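Local structure of beta-hexosaminidase LpqI (Mycobacterium tuberculosis H37Rv, 6GFV) at residues T41-G46 with E304-L309; D114-R119 with G164-G169; P183-G188 with G227-P232; P212-V217 with Y256-F261; D269-A274 with A297-T302. The protein cleaves the terminal beta-1,4-linked N-acetylglucosamine from peptidoglycan fragments, a step in the recycling of the mycobacterial cell wall. One frame throughout, in Å; residues are numbered along the deposited sequence.

Contact 1 (T41-G46 with E304-L309)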
# COMPACT_ATOMS: atom_id res chain seq x y z
N THR A 41 -12.04 -11.20 13.89
CA THR A 41 -12.24 -12.07 15.04
C THR A 41 -11.70 -13.49 14.79
O THR A 41 -11.09 -14.09 15.67
CB THR A 41 -13.75 -12.14 15.43
OG1 THR A 41 -14.16 -10.88 15.96
CG2 THR A 41 -14.01 -13.21 16.49
N ASN A 42 -11.92 -14.01 13.59
CA ASN A 42 -11.59 -15.39 13.30
C ASN A 42 -10.17 -15.66 12.77
O ASN A 42 -9.65 -16.76 12.94
CB ASN A 42 -12.61 -15.95 12.31
CG ASN A 42 -13.99 -16.04 12.90
OD1 ASN A 42 -14.14 -16.19 14.11
ND2 ASN A 42 -15.01 -15.92 12.06
N TYR A 43 -9.56 -14.66 12.14
CA TYR A 43 -8.28 -14.88 11.48
C TYR A 43 -7.20 -13.86 11.85
O TYR A 43 -6.04 -14.02 11.48
CB TYR A 43 -8.48 -14.90 9.96
CG TYR A 43 -9.42 -16.00 9.53
CD1 TYR A 43 -9.02 -17.33 9.60
CD2 TYR A 43 -10.70 -15.72 9.07
CE1 TYR A 43 -9.87 -18.34 9.22
CE2 TYR A 43 -11.56 -16.74 8.69
CZ TYR A 43 -11.14 -18.05 8.78
OH TYR A 43 -11.98 -19.08 8.41
N HIS A 44 -7.60 -12.81 12.57
CA HIS A 44 -6.67 -11.84 13.15
C HIS A 44 -5.79 -11.11 12.12
O HIS A 44 -4.61 -10.88 12.36
CB HIS A 44 -5.74 -12.53 14.17
CG HIS A 44 -6.46 -13.40 15.15
ND1 HIS A 44 -5.87 -14.52 15.71
CD2 HIS A 44 -7.71 -13.33 15.66
CE1 HIS A 44 -6.73 -15.09 16.53
NE2 HIS A 44 -7.85 -14.40 16.52
N VAL A 45 -6.38 -10.74 11.00
CA VAL A 45 -5.65 -10.07 9.93
C VAL A 45 -5.08 -8.74 10.40
O VAL A 45 -5.66 -8.07 11.25
CB VAL A 45 -6.54 -9.83 8.68
CG1 VAL A 45 -6.89 -11.16 8.01
CG2 VAL A 45 -7.81 -9.06 9.05
N GLY A 46 -3.94 -8.37 9.83
CA GLY A 46 -3.26 -7.15 10.19
C GLY A 46 -4.01 -5.89 9.83
O GLY A 46 -3.82 -4.85 10.45
N GLU A 304 -10.70 -15.64 0.76
CA GLU A 304 -9.51 -16.43 0.49
C GLU A 304 -8.60 -16.63 1.70
O GLU A 304 -7.67 -17.42 1.65
CB GLU A 304 -8.70 -15.79 -0.64
CG GLU A 304 -9.43 -15.71 -1.97
CD GLU A 304 -10.34 -14.51 -2.08
OE1 GLU A 304 -10.54 -13.81 -1.07
OE2 GLU A 304 -10.87 -14.26 -3.18
N VAL A 305 -8.89 -15.93 2.80
CA VAL A 305 -7.98 -15.86 3.94
C VAL A 305 -7.64 -17.20 4.60
O VAL A 305 -6.47 -17.46 4.83
CB VAL A 305 -8.50 -14.89 5.02
CG1 VAL A 305 -7.73 -15.04 6.31
CG2 VAL A 305 -8.40 -13.46 4.52
N PRO A 306 -8.65 -18.06 4.90
CA PRO A 306 -8.27 -19.36 5.47
C PRO A 306 -7.35 -20.20 4.57
O PRO A 306 -6.43 -20.82 5.08
CB PRO A 306 -9.62 -20.07 5.65
CG PRO A 306 -10.58 -19.31 4.78
CD PRO A 306 -10.11 -17.90 4.84
N ALA A 307 -7.58 -20.21 3.27
CA ALA A 307 -6.73 -20.95 2.34
C ALA A 307 -5.32 -20.36 2.26
O ALA A 307 -4.33 -21.10 2.22
CB ALA A 307 -7.35 -20.99 0.97
N VAL A 308 -5.24 -19.04 2.25
CA VAL A 308 -3.98 -18.32 2.12
C VAL A 308 -3.07 -18.62 3.30
O VAL A 308 -1.89 -18.91 3.12
CB VAL A 308 -4.21 -16.80 1.99
CG1 VAL A 308 -2.91 -16.02 2.17
CG2 VAL A 308 -4.83 -16.48 0.65
N LEU A 309 -3.63 -18.58 4.51
CA LEU A 309 -2.88 -18.86 5.73
C LEU A 309 -2.45 -20.31 5.81
O LEU A 309 -1.42 -20.62 6.38
CB LEU A 309 -3.70 -18.51 6.98
CG LEU A 309 -3.98 -17.06 7.34
CD1 LEU A 309 -5.01 -16.98 8.46
CD2 LEU A 309 -2.70 -16.33 7.72
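The backbones of 41-46 and 304-309 come closest at Tyr43 and Pro306, whose CA atoms stand 7.5 Å apart, and the contact is made by side chains. Tyr43 does most of this work. With its CG beside the backbone N and anti to the carbonyl carbon (chi1 -60°), the phenol ring is carried across to the start of helix 305-317. Its near end meets Val305: CB of Tyr43 lies 3.7 Å from Val305 CG1, the methyl that stands anti to its own backbone N. The far end reaches Pro306, where the hydroxyl oxygen OH of Tyr43 is in van der Waals contact with Pro306 CB at 3.8 Å. Pro306 CD sits over one ring face, displaced toward the rim, while Asn42 CB lies over the opposite face, so the ring is held between its own helix and the other. One turn further on, Leu309 CD1 touches Tyr43 CD1 at 4.2 Å from an oblique direction. Val45 contributes a looser contact, its CG1 being 4.3 Å from Val305 CG1.

His44 leaves the helical conformation with a positive phi (60°), and the chain then turns through Val45 toward strand 47-50. In this TIM barrel, strand 26-29 pairs with both strand 47-50 and strand 297-299, and the contact joins the helix following the first of these three to the helix following the last. Leu309 also packs on helix 18-23, Val308 on helix 282-292, and Val305 rests on Trp299 of strand 297-299.

Contact 2 (D114-R119 with G164-G169)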
# COMPACT_ATOMS: atom_id res chain seq x y z
N ASP A 114 -2.04 22.09 2.08
CA ASP A 114 -3.26 22.47 2.80
C ASP A 114 -4.40 21.48 2.57
O ASP A 114 -5.01 21.00 3.52
CB ASP A 114 -3.75 23.86 2.38
CG ASP A 114 -2.81 24.98 2.79
OD1 ASP A 114 -1.95 24.79 3.66
OD2 ASP A 114 -2.95 26.08 2.22
N LEU A 115 -4.67 21.17 1.31
CA LEU A 115 -5.81 20.33 0.97
C LEU A 115 -5.60 18.92 1.47
O LEU A 115 -6.52 18.31 2.00
CB LEU A 115 -6.08 20.34 -0.54
CG LEU A 115 -7.23 19.44 -1.07
CD1 LEU A 115 -8.57 19.86 -0.52
CD2 LEU A 115 -7.28 19.44 -2.58
N ALA A 116 -4.39 18.40 1.29
CA ALA A 116 -4.09 17.04 1.75
C ALA A 116 -4.26 16.92 3.27
O ALA A 116 -4.75 15.91 3.76
CB ALA A 116 -2.69 16.62 1.35
N ARG A 117 -3.83 17.95 3.99
CA ARG A 117 -3.90 17.93 5.45
C ARG A 117 -5.36 17.95 5.93
O ARG A 117 -5.72 17.22 6.84
CB ARG A 117 -3.12 19.09 6.05
CG ARG A 117 -3.21 19.17 7.58
CD ARG A 117 -2.27 20.23 8.16
NE ARG A 117 -2.58 21.60 7.72
CZ ARG A 117 -1.88 22.27 6.81
NH1 ARG A 117 -0.82 21.72 6.23
NH2 ARG A 117 -2.24 23.50 6.49
N ASP A 118 -6.18 18.78 5.31
CA ASP A 118 -7.59 18.84 5.68
C ASP A 118 -8.33 17.52 5.42
O ASP A 118 -9.00 16.99 6.31
CB ASP A 118 -8.30 19.96 4.93
CG ASP A 118 -9.73 20.13 5.38
OD1 ASP A 118 -9.93 20.63 6.50
OD2 ASP A 118 -10.63 19.73 4.64
N ARG A 119 -8.23 17.02 4.20
CA ARG A 119 -8.79 15.72 3.83
C ARG A 119 -8.25 14.60 4.73
O ARG A 119 -8.99 13.71 5.14
CB ARG A 119 -8.50 15.40 2.35
CG ARG A 119 -9.32 16.26 1.34
CD ARG A 119 -8.97 16.00 -0.15
NE ARG A 119 -9.60 14.80 -0.69
CZ ARG A 119 -10.84 14.74 -1.15
NH1 ARG A 119 -11.61 15.82 -1.17
NH2 ARG A 119 -11.32 13.58 -1.61
N GLY A 164 5.18 15.33 -3.20
CA GLY A 164 5.86 15.56 -1.93
C GLY A 164 4.99 16.37 -0.98
O GLY A 164 4.84 16.01 0.18
N ALA A 165 4.41 17.46 -1.48
CA ALA A 165 3.48 18.26 -0.70
C ALA A 165 2.27 17.45 -0.25
O ALA A 165 1.84 17.61 0.87
CB ALA A 165 3.01 19.48 -1.49
N TYR A 166 1.72 16.59 -1.10
CA TYR A 166 0.53 15.81 -0.74
C TYR A 166 0.83 14.83 0.39
O TYR A 166 0.07 14.72 1.36
CB TYR A 166 -0.05 15.04 -1.94
CG TYR A 166 -1.54 14.76 -1.80
CD1 TYR A 166 -1.99 13.66 -1.08
CD2 TYR A 166 -2.49 15.61 -2.36
CE1 TYR A 166 -3.35 13.41 -0.94
CE2 TYR A 166 -3.85 15.37 -2.22
CZ TYR A 166 -4.27 14.27 -1.50
OH TYR A 166 -5.60 14.02 -1.35
N ALA A 167 1.93 14.10 0.24
CA ALA A 167 2.38 13.18 1.28
C ALA A 167 2.58 13.88 2.63
O ALA A 167 2.21 13.35 3.67
CB ALA A 167 3.67 12.48 0.85
N GLN A 168 3.17 15.07 2.61
CA GLN A 168 3.45 15.80 3.85
C GLN A 168 2.14 16.22 4.51
O GLN A 168 2.03 16.20 5.73
CB GLN A 168 4.34 17.02 3.59
CG GLN A 168 4.86 17.73 4.84
CD GLN A 168 5.47 16.78 5.85
OE1 GLN A 168 6.37 16.00 5.54
NE2 GLN A 168 4.97 16.82 7.07
N GLY A 169 1.16 16.60 3.68
CA GLY A 169 -0.17 16.97 4.17
C GLY A 169 -0.81 15.84 4.96
O GLY A 169 -1.27 16.03 6.08
O HOH W 1 -7.93 12.56 -0.18
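Ala116 lays its methyl group squarely over the ring of Tyr166, with CB 3.7 Å from the ring centroid and only 5° off the ring normal, a CH-pi contact. Tyr166 CG stands anti to the backbone N (chi1 -154°), which brings the ring across to Ala116 and Arg119 although CB does not point at the other helix. The same methyl touches the backbone, Ala116 CB being 3.4 Å from Tyr166 O. Because Gly169 has no side chain, the backbones close to 4.1 Å between the CA atoms of Arg117 and Gly169, and Arg117 CA makes a CA-H...O contact with Gly169 O at 3.3 Å. Helices 109-126 and 156-172 are successive outer helices of the barrel; the axes of 114-119 and 164-169 approach to 7.3 Å and cross at -30°. Beyond the alanine, the phenol end of Tyr166 is tied to Arg119 by a water that lies in the guanidinium plane, 2.8 Å from Arg119 NE, and is hydrogen-bonded to Tyr166 OH. The other nitrogens of Arg119 are engaged by Gly95 O and the carboxylate of Glu81. Within its own helix, Arg117 NH2 forms a salt bridge with Asp114 OD1 at 3.1 Å from above the carboxylate plane, while its NH1 pairs with Asp172.

Contact 3 (P183-G188 with G227-P232)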
# COMPACT_ATOMS: atom_id res chain seq x y z
N PRO A 183 8.23 0.54 -9.95
CA PRO A 183 9.14 1.66 -10.17
C PRO A 183 8.70 2.60 -11.27
O PRO A 183 9.56 3.21 -11.90
CB PRO A 183 10.43 0.96 -10.56
CG PRO A 183 9.93 -0.18 -11.41
CD PRO A 183 8.62 -0.62 -10.78
N GLY A 184 7.41 2.70 -11.53
CA GLY A 184 6.91 3.70 -12.46
C GLY A 184 5.92 3.16 -13.46
O GLY A 184 6.29 2.40 -14.34
N HIS A 185 4.66 3.57 -13.31
CA HIS A 185 3.55 3.13 -14.16
C HIS A 185 3.22 4.10 -15.28
O HIS A 185 2.45 3.79 -16.16
CB HIS A 185 2.28 2.94 -13.30
CG HIS A 185 1.32 1.92 -13.82
ND1 HIS A 185 0.90 1.88 -15.13
CD2 HIS A 185 0.68 0.91 -13.19
CE1 HIS A 185 0.04 0.89 -15.28
NE2 HIS A 185 -0.11 0.28 -14.12
N GLY A 186 3.76 5.31 -15.20
CA GLY A 186 3.36 6.39 -16.09
C GLY A 186 3.48 6.14 -17.58
O GLY A 186 2.64 6.59 -18.36
N ARG A 187 4.52 5.42 -18.00
CA ARG A 187 4.67 5.09 -19.41
C ARG A 187 4.51 3.58 -19.67
O ARG A 187 5.07 3.06 -20.61
CB ARG A 187 6.02 5.58 -19.93
CG ARG A 187 6.22 7.09 -19.81
CD ARG A 187 7.28 7.41 -18.75
NE ARG A 187 7.40 8.82 -18.38
CZ ARG A 187 8.03 9.74 -19.10
NH1 ARG A 187 8.59 9.41 -20.26
NH2 ARG A 187 8.11 11.00 -18.68
N GLY A 188 3.73 2.90 -18.83
CA GLY A 188 3.45 1.48 -19.02
C GLY A 188 2.76 1.16 -20.34
O GLY A 188 2.16 2.03 -20.96
N GLY A 227 3.96 -1.81 -8.13
CA GLY A 227 3.02 -2.21 -9.17
C GLY A 227 3.29 -3.56 -9.82
O GLY A 227 4.35 -4.17 -9.62
N HIS A 228 2.31 -4.03 -10.58
CA HIS A 228 2.37 -5.28 -11.31
C HIS A 228 3.03 -5.02 -12.66
O HIS A 228 2.39 -5.16 -13.71
CB HIS A 228 0.96 -5.85 -11.54
CG HIS A 228 0.14 -6.05 -10.30
ND1 HIS A 228 0.69 -6.42 -9.10
CD2 HIS A 228 -1.19 -5.95 -10.10
CE1 HIS A 228 -0.27 -6.53 -8.19
NE2 HIS A 228 -1.42 -6.25 -8.78
N LEU A 229 4.30 -4.63 -12.62
CA LEU A 229 4.99 -4.07 -13.77
C LEU A 229 6.22 -4.88 -14.18
O LEU A 229 7.13 -5.06 -13.38
CB LEU A 229 5.40 -2.63 -13.46
CG LEU A 229 4.31 -1.61 -13.17
CD1 LEU A 229 4.90 -0.34 -12.60
CD2 LEU A 229 3.53 -1.30 -14.44
N GLN A 230 6.23 -5.35 -15.42
CA GLN A 230 7.39 -6.02 -15.99
C GLN A 230 8.42 -4.98 -16.44
O GLN A 230 8.11 -4.04 -17.17
CB GLN A 230 6.96 -6.92 -17.16
CG GLN A 230 6.04 -8.06 -16.77
CD GLN A 230 5.38 -8.71 -17.97
OE1 GLN A 230 6.04 -9.09 -18.93
NE2 GLN A 230 4.06 -8.81 -17.93
N VAL A 231 9.65 -5.13 -15.99
CA VAL A 231 10.67 -4.11 -16.22
C VAL A 231 11.91 -4.70 -16.92
O VAL A 231 12.64 -5.49 -16.32
CB VAL A 231 11.10 -3.46 -14.91
CG1 VAL A 231 12.13 -2.36 -15.16
CG2 VAL A 231 9.87 -2.93 -14.13
N PRO A 232 12.13 -4.32 -18.18
CA PRO A 232 13.30 -4.81 -18.94
C PRO A 232 14.62 -4.42 -18.28
O PRO A 232 14.86 -3.25 -18.00
CB PRO A 232 13.12 -4.15 -20.31
CG PRO A 232 11.64 -3.78 -20.38
CD PRO A 232 11.27 -3.44 -18.99
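Strand 176-182 carries near its end Lys180 and His181, which by similarity bind substrate, and the loop after it carries Asp191 and His193, by similarity catalytic; Pro183, Gly184 and His185 at the start of that loop rest on Leu229 and Val231 of the neighbouring strand 223-230 and its continuation. Leu229 divides its two methyls between the loop residues. CD2 sits over the centre of one face of the His185 imidazole, 3.9 Å from its centroid and 11° off the normal, a CH-pi contact made with the two side chains at about a right angle. His185 CG is anti to the backbone N (chi1 -152°), which brings the ring to this methyl. CD1 of Leu229 lies against the backbone, 3.5 Å from Gly184 O, and also touches Pro183. That proline, which follows a cis peptide bond, has its CD 4.2 Å from Leu229 CD1, and its CG meets Val231 CG2 end-on at 3.9 Å. From His185 the chain folds into a type I turn closed by the bond from Gly188 N to His185 O.

His185 NE2 is hydrogen-bonded with Ser192 OG, and the ring stands edge-to-face with His181. Apolar contact over one face and a polar bond at NE2 would together limit the ring's rotation. Ser192 lies between Asp191 and His193, and its bond ties His185 to the catalytic part of the loop.

Contact 4 (P212-V217 with Y256-F261)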
# COMPACT_ATOMS: atom_id res chain seq x y z
N PRO A 212 11.66 11.02 -8.62
CA PRO A 212 10.91 11.43 -7.42
C PRO A 212 11.20 10.58 -6.18
O PRO A 212 11.31 11.14 -5.10
CB PRO A 212 9.45 11.28 -7.86
CG PRO A 212 9.49 11.55 -9.30
CD PRO A 212 10.76 10.86 -9.77
N TYR A 213 11.34 9.28 -6.33
CA TYR A 213 11.58 8.43 -5.17
C TYR A 213 12.88 8.77 -4.43
O TYR A 213 12.92 8.62 -3.22
CB TYR A 213 11.59 6.94 -5.57
CG TYR A 213 10.24 6.38 -5.98
CD1 TYR A 213 9.36 5.84 -5.05
CD2 TYR A 213 9.85 6.37 -7.31
CE1 TYR A 213 8.12 5.33 -5.43
CE2 TYR A 213 8.62 5.85 -7.70
CZ TYR A 213 7.77 5.33 -6.77
OH TYR A 213 6.56 4.84 -7.19
N ARG A 214 13.93 9.21 -5.13
CA ARG A 214 15.23 9.49 -4.48
C ARG A 214 15.11 10.39 -3.25
O ARG A 214 15.82 10.20 -2.28
CB ARG A 214 16.23 10.13 -5.45
CG ARG A 214 16.55 9.34 -6.70
CD ARG A 214 17.52 10.15 -7.58
NE ARG A 214 17.77 9.52 -8.87
CZ ARG A 214 18.32 10.14 -9.91
NH1 ARG A 214 18.66 11.41 -9.82
NH2 ARG A 214 18.51 9.48 -11.04
N THR A 215 14.19 11.34 -3.29
CA THR A 215 14.01 12.22 -2.15
C THR A 215 12.76 11.89 -1.32
O THR A 215 12.74 12.12 -0.13
CB THR A 215 13.96 13.70 -2.58
OG1 THR A 215 12.82 13.91 -3.41
CG2 THR A 215 15.20 14.07 -3.38
N LEU A 216 11.72 11.32 -1.92
CA LEU A 216 10.48 11.12 -1.14
C LEU A 216 10.53 9.91 -0.19
O LEU A 216 9.79 9.88 0.80
CB LEU A 216 9.28 10.99 -2.08
CG LEU A 216 8.96 12.22 -2.92
CD1 LEU A 216 7.63 12.03 -3.61
CD2 LEU A 216 8.97 13.49 -2.09
N VAL A 217 11.39 8.93 -0.46
CA VAL A 217 11.44 7.75 0.39
C VAL A 217 12.11 8.04 1.73
O VAL A 217 12.03 7.22 2.64
CB VAL A 217 12.18 6.56 -0.28
CG1 VAL A 217 11.57 6.23 -1.63
CG2 VAL A 217 13.67 6.84 -0.40
N TYR A 256 19.56 3.38 -8.25
CA TYR A 256 18.86 4.47 -8.93
C TYR A 256 19.12 5.83 -8.26
O TYR A 256 18.37 6.78 -8.45
CB TYR A 256 17.35 4.18 -9.04
CG TYR A 256 16.52 4.29 -7.77
CD1 TYR A 256 16.38 3.22 -6.91
CD2 TYR A 256 15.82 5.46 -7.47
CE1 TYR A 256 15.60 3.31 -5.77
CE2 TYR A 256 15.04 5.56 -6.33
CZ TYR A 256 14.94 4.49 -5.49
OH TYR A 256 14.16 4.60 -4.35
N GLY A 257 20.21 5.91 -7.49
CA GLY A 257 20.63 7.15 -6.85
C GLY A 257 19.92 7.56 -5.57
O GLY A 257 19.85 8.74 -5.26
N ALA A 258 19.42 6.58 -4.82
CA ALA A 258 18.66 6.82 -3.60
C ALA A 258 19.31 6.19 -2.38
O ALA A 258 20.02 5.21 -2.49
CB ALA A 258 17.25 6.28 -3.76
N PRO A 259 19.05 6.75 -1.19
CA PRO A 259 19.43 6.06 0.04
C PRO A 259 18.60 4.79 0.21
O PRO A 259 17.65 4.61 -0.53
CB PRO A 259 19.12 7.10 1.13
CG PRO A 259 18.24 8.05 0.51
CD PRO A 259 18.52 8.09 -0.93
N PRO A 260 18.97 3.90 1.13
CA PRO A 260 18.19 2.66 1.27
C PRO A 260 16.80 2.91 1.87
O PRO A 260 16.64 3.93 2.52
CB PRO A 260 19.04 1.81 2.23
CG PRO A 260 20.35 2.49 2.32
CD PRO A 260 20.12 3.93 2.03
N PHE A 261 15.83 2.02 1.64
CA PHE A 261 14.48 2.16 2.21
C PHE A 261 14.11 0.99 3.10
O PHE A 261 14.05 -0.14 2.64
CB PHE A 261 13.42 2.31 1.11
CG PHE A 261 12.02 2.50 1.63
CD1 PHE A 261 11.66 3.66 2.30
CD2 PHE A 261 11.05 1.52 1.44
CE1 PHE A 261 10.35 3.83 2.78
CE2 PHE A 261 9.76 1.68 1.93
CZ PHE A 261 9.41 2.84 2.58
O HOH W 2 15.09 6.14 3.05
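Tyr213, Val217, Tyr256 and Phe261 form the close-packed inner part of this contact. The hydroxyl end of Tyr256 reaches the helix, its OH lying 3.7 Å from Tyr213 CB and, more loosely, 4.1 Å from Val217 CG1. Tyr256 CG takes the crowded position between its backbone N and carbonyl carbon (chi1 73°), which brings the ring alongside the helix, with Arg214 N near its edge. Ala258 CB lies over one face of the ring, toward the rim. Phe261 closes the other end: Val217 O is at the edge of its ring, 3.6 Å from CD1, and Val217 CB is 3.9 Å from the same atom.

The outward side is more polar. Arg214 extends from CG to NE alongside residues 256-257, and its NE donates to Tyr256 O at 2.8 Å; the bond is bent (134° at the hydrogen), with the acceptor tilted out of the guanidinium plane. Exposed Gly257 borders this arginine, and Pro259 CD leans on Arg214 O at 3.7 Å. Near the end of the helix a water spans the two backbones, donating firmly to Pro260 O and weakly to Val217 O.

Inside, Tyr213 turns its ring edge-to-face with Phe182 of strand 176-182, and Phe261 packs on Leu250. Helix 211-216, which precedes strand 223-230, thus packs on the loop that leads from helix 244-252 into strand 265-267, the next strand and its parallel neighbour, and the contact joins successive beta/alpha units on the outside of the TIM barrel.

Contact 5 (D269-A274 with A297-T302)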
# COMPACT_ATOMS: atom_id res chain seq x y z
N ASP A 269 -3.05 -4.60 -5.58
CA ASP A 269 -4.15 -5.57 -5.40
C ASP A 269 -3.95 -6.87 -6.17
O ASP A 269 -3.95 -6.89 -7.39
CB ASP A 269 -5.48 -4.91 -5.82
CG ASP A 269 -6.64 -5.91 -5.96
OD1 ASP A 269 -6.70 -6.90 -5.22
OD2 ASP A 269 -7.50 -5.70 -6.83
N LEU A 270 -3.82 -7.97 -5.42
CA LEU A 270 -3.46 -9.29 -5.96
C LEU A 270 -4.62 -10.11 -6.52
O LEU A 270 -4.41 -11.10 -7.23
CB LEU A 270 -2.76 -10.12 -4.88
CG LEU A 270 -1.48 -9.51 -4.30
CD1 LEU A 270 -1.05 -10.19 -3.02
CD2 LEU A 270 -0.35 -9.55 -5.32
N SER A 271 -5.85 -9.73 -6.18
CA SER A 271 -6.96 -10.58 -6.53
C SER A 271 -7.73 -9.99 -7.68
O SER A 271 -7.98 -10.65 -8.68
CB SER A 271 -7.87 -10.80 -5.31
OG SER A 271 -8.53 -9.62 -4.96
N GLY A 272 -8.07 -8.71 -7.56
CA GLY A 272 -8.91 -8.05 -8.53
C GLY A 272 -8.21 -7.59 -9.79
O GLY A 272 -8.84 -7.00 -10.65
N MET A 273 -6.92 -7.87 -9.94
CA MET A 273 -6.22 -7.36 -11.12
C MET A 273 -5.69 -8.48 -11.99
O MET A 273 -4.94 -9.33 -11.53
CB MET A 273 -5.09 -6.42 -10.70
CG MET A 273 -5.59 -5.18 -10.00
SD MET A 273 -4.30 -4.03 -9.50
CE MET A 273 -4.01 -3.17 -11.03
N ALA A 274 -6.10 -8.44 -13.26
CA ALA A 274 -5.80 -9.51 -14.21
C ALA A 274 -4.31 -9.71 -14.46
O ALA A 274 -3.90 -10.79 -14.85
CB ALA A 274 -6.50 -9.24 -15.53
N ALA A 297 0.74 -7.95 1.99
CA ALA A 297 0.07 -8.54 0.85
C ALA A 297 -1.40 -8.08 0.83
O ALA A 297 -2.16 -8.39 1.74
CB ALA A 297 0.15 -10.04 0.88
N LEU A 298 -1.77 -7.37 -0.22
CA LEU A 298 -3.04 -6.68 -0.32
C LEU A 298 -3.95 -7.28 -1.39
O LEU A 298 -3.51 -7.55 -2.51
CB LEU A 298 -2.79 -5.21 -0.64
CG LEU A 298 -3.98 -4.30 -0.92
CD1 LEU A 298 -4.68 -3.95 0.38
CD2 LEU A 298 -3.55 -3.05 -1.64
N TRP A 299 -5.22 -7.50 -1.04
CA TRP A 299 -6.25 -7.84 -2.02
C TRP A 299 -7.65 -7.49 -1.48
O TRP A 299 -7.78 -7.07 -0.33
CB TRP A 299 -6.15 -9.32 -2.48
CG TRP A 299 -6.66 -10.42 -1.57
CD1 TRP A 299 -7.83 -11.12 -1.70
CD2 TRP A 299 -5.97 -11.01 -0.44
NE1 TRP A 299 -7.92 -12.09 -0.72
CE2 TRP A 299 -6.80 -12.03 0.07
CE3 TRP A 299 -4.75 -10.76 0.18
CZ2 TRP A 299 -6.44 -12.79 1.18
CZ3 TRP A 299 -4.41 -11.51 1.29
CH2 TRP A 299 -5.25 -12.52 1.77
N VAL A 300 -8.68 -7.64 -2.30
CA VAL A 300 -9.94 -6.92 -2.05
C VAL A 300 -11.12 -7.74 -1.55
O VAL A 300 -12.23 -7.23 -1.52
CB VAL A 300 -10.40 -6.18 -3.32
CG1 VAL A 300 -9.33 -5.19 -3.77
CG2 VAL A 300 -10.76 -7.15 -4.44
N THR A 301 -10.90 -8.98 -1.14
CA THR A 301 -11.97 -9.83 -0.62
C THR A 301 -11.46 -10.65 0.55
O THR A 301 -10.26 -10.90 0.65
CB THR A 301 -12.52 -10.81 -1.68
OG1 THR A 301 -11.43 -11.51 -2.29
CG2 THR A 301 -13.31 -10.10 -2.76
N THR A 302 -12.37 -11.10 1.41
CA THR A 302 -11.98 -11.84 2.61
C THR A 302 -11.99 -13.36 2.46
O THR A 302 -11.35 -14.06 3.23
CB THR A 302 -12.90 -11.51 3.81
OG1 THR A 302 -14.25 -11.85 3.50
CG2 THR A 302 -12.83 -10.04 4.16
O HOH W 3 -11.05 -10.86 -5.34
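The carboxylate of Asp269 is enclosed from both sides: Val300 CG1 lies over one face, 3.5 Å from Asp269 CG, and Ser271 N approaches from the opposite one. The indole of Trp299 is met differently, with Ser271 OG in its plane at the edge and Ser271 CB coming obliquely to within 3.6 Å of Trp299 CD1. Trp299 CG stands between its backbone N and carbonyl carbon (chi1 77°), which folds the ring away and presents CB to the loop. Trp299 CB packs against Leu270 CB, and Trp299 CA lies 3.4 Å from Asp269 OD1.

The bond from Ser271 N to Asp269 OD1, 3.1 Å long and fairly straight (162°), makes 269-271 an Asx turn; Gly272 N adds weak bonds to both carboxylate oxygens. This turn opens the loop between barrel strand 265-267 and helix 274-277, directly after Asp268, by similarity the nucleophile of this family 3 hydrolase. Strand 297-299 holds the loop through one backbone bond, Leu270 N to Leu298 O at 3.0 Å. One residue earlier in the strand, Ala297 CB is reached by Leu270 CD1 at 4.1 Å.

A water links the polar margin, hydrogen-bonded to Ser271 OG at 2.8 Å and donating to Thr301 OG1. Thr301 OG1 is also hydrogen-bonded with Glu304, which takes Trp299 NE1 as well, and Asp269 O accepts from His228 NE2 in the adjoining strand region.

All five contacts lie in the one TIM-barrel domain. Contact 1 pairs the helices 33-43 and 305-317, far apart in sequence, and encloses the others: contact 2 comes first, contacts 3 and 4 alternate their segments, and contact 5 follows. Contacts 1 and 2 sit on opposite sides of the chain's centre, their own centres 33 Å apart, and with contact 4 they belong to the outer layer; contact 2 touches contact 4 through Gly164 and Leu216. Contacts 3 and 5, centres 18 Å apart, reach the same sheet and meet through His228 and Asp269, both close to residues that are catalytic by similarity. Trp299 and Glu304 join contact 5 to contact 1, whose centres are 14 Å apart.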